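Local coordinates for protein NAD-dependent benzaldehyde dehydrogenase (Legionella pneumophila, PDB 3RHE) that is probably a glyoxalase/bleomycin-resistance (vicinal oxygen chelate) superfamily protein, described as an NAD-dependent benzaldehyde dehydrogenase, at residues Q74-S77 / N78-D82. Sequence-based numbering, arbitrary orientation.
Sequences QVNS and NEMVD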
loop_
_atom_site.group_PDB
_atom_site.type_symbol
_atom_site.label_atom_id
_atom_site.label_comp_id
_atom_site.label_asym_id
_atom_site.label_seq_id
_atom_site.Cartn_x
_atom_site.Cartn_y
_atom_site.Cartn_z
ATOM N N GLN A 74 -5.208 1.560 5.714
ATOM C CA GLN A 74 -5.416 0.275 6.366
ATOM C C GLN A 74 -6.671 0.343 7.237
ATOM O O GLN A 74 -6.818 1.262 8.048
ATOM C CB GLN A 74 -4.205 -0.121 7.210
ATOM C CG GLN A 74 -4.289 -1.548 7.737
ATOM C CD GLN A 74 -3.120 -1.927 8.635
ATOM O OE1 GLN A 74 -2.084 -1.257 8.655
ATOM N NE2 GLN A 74 -3.288 -3.008 9.393
ATOM N N VAL A 75 -7.586 -0.605 7.046
ATOM C CA VAL A 75 -8.825 -0.614 7.836
ATOM C C VAL A 75 -8.980 -1.904 8.635
ATOM O O VAL A 75 -8.223 -2.864 8.451
ATOM C CB VAL A 75 -10.101 -0.343 6.973
ATOM C CG1 VAL A 75 -9.989 1.004 6.301
ATOM C CG2 VAL A 75 -10.302 -1.439 5.930
ATOM N N ASN A 76 -9.980 -1.915 9.508
ATOM C CA ASN A 76 -10.112 -2.936 10.542
ATOM C C ASN A 76 -10.584 -4.334 10.087
ATOM O O ASN A 76 -10.263 -5.344 10.723
ATOM C CB ASN A 76 -11.017 -2.402 11.670
ATOM C CG ASN A 76 -12.503 -2.426 11.300
ATOM O OD1 ASN A 76 -13.036 -1.492 10.680
ATOM N ND2 ASN A 76 -13.178 -3.492 11.693
ATOM N N SER A 77 -11.343 -4.408 9.003
ATOM C CA SER A 77 -11.927 -5.689 8.611
ATOM C C SER A 77 -12.281 -5.719 7.140
ATOM O O SER A 77 -12.340 -4.674 6.488
ATOM C CB SER A 77 -13.202 -5.956 9.426
ATOM O OG SER A 77 -14.158 -4.936 9.187
ATOM N N ASN A 78 -12.557 -6.921 6.634
ATOM C CA ASN A 78 -12.980 -7.092 5.255
ATOM C C ASN A 78 -14.293 -6.370 4.996
ATOM O O ASN A 78 -14.503 -5.802 3.925
ATOM C CB ASN A 78 -13.111 -8.581 4.906
ATOM C CG ASN A 78 -11.765 -9.273 4.790
ATOM O OD1 ASN A 78 -10.726 -8.698 5.112
ATOM N ND2 ASN A 78 -11.780 -10.519 4.331
ATOM N N GLU A 79 -15.183 -6.411 5.984
ATOM C CA GLU A 79 -16.448 -5.689 5.903
ATOM C C GLU A 79 -16.231 -4.182 5.758
ATOM O O GLU A 79 -16.915 -3.530 4.991
ATOM C CB GLU A 79 -17.325 -5.990 7.132
ATOM C CG GLU A 79 -17.899 -7.409 7.155
ATOM C CD GLU A 79 -16.944 -8.464 7.733
ATOM O OE1 GLU A 79 -15.838 -8.123 8.216
ATOM O OE2 GLU A 79 -17.308 -9.656 7.686
HETATM N N MSE A 80 -15.278 -3.620 6.495
HETATM C CA MSE A 80 -14.990 -2.195 6.329
HETATM C C MSE A 80 -14.440 -1.908 4.920
HETATM O O MSE A 80 -14.775 -0.892 4.311
HETATM C CB MSE A 80 -14.019 -1.682 7.407
HETATM C CG MSE A 80 -13.722 -0.190 7.282
HETATM SE SE MSE A 80 -15.363 0.874 7.351
HETATM C CE MSE A 80 -15.344 1.399 9.220
ATOM N N VAL A 81 -13.590 -2.797 4.409
ATOM C CA VAL A 81 -13.132 -2.679 3.021
ATOM C C VAL A 81 -14.311 -2.633 2.048
ATOM O O VAL A 81 -14.347 -1.799 1.159
ATOM C CB VAL A 81 -12.225 -3.859 2.611
ATOM C CG1 VAL A 81 -11.912 -3.791 1.117
ATOM C CG2 VAL A 81 -10.964 -3.878 3.444
ATOM N N ASP A 82 -15.277 -3.540 2.214
ATOM C CA ASP A 82 -16.464 -3.539 1.351
ATOM C C ASP A 82 -17.281 -2.264 1.519
ATOM O O ASP A 82 -17.786 -1.704 0.548
ATOM C CB ASP A 82 -17.360 -4.755 1.632
ATOM C CG ASP A 82 -16.738 -6.050 1.159
ATOM O OD1 ASP A 82 -15.988 -6.021 0.157
ATOM O OD2 ASP A 82 -16.994 -7.088 1.794
#
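Ser77 caps helix 78-90 through its side chain, while its carbonyl accepts the helical bond from Val81 N. Ser77 OG accepts from Met80 N at 3.2 Å, with an N-H...O angle of 157°. A chi1 of 61° sets OG between the backbone N and the carbonyl carbon of Ser77, turned to meet that amide. The carbonyl O of Ser77 takes the next amide, Val81 N, at 3.1 Å; the bond is nearly straight (163°), and the donor is tilted slightly from the carbonyl plane. Glu79 flanks the cap, its carboxylate OE1 lying 3.6 Å from Ser77 CB.

The incoming chain also packs against this turn. Val75 meets two helix side chains, crossing each at about a right angle: Val75 CB lies 3.6 Å from CG of selenomethionine Met80, and Val75 CG2 lies 3.5 Å from Val81 CG2. Met80 CG, anti to the backbone N, lies against Val75 CB; the chain then bends at chi2 and chi3. Asn76 lies across the same side chain, Asn76 OD1 3.4 Å from Met80 CB.

Val81 is buried and also touches Cys122, Tyr106 and Phe108 on the sheet, while Asp82 OD1 is hydrogen-bonded to Tyr106 OH. The OG bond makes this a serine N-cap, with Val75 and Val81 packing beside it, where strand 69-74 leads into a helix packed on the sheet, consistent with the βαβββ module of the vicinal oxygen chelate fold.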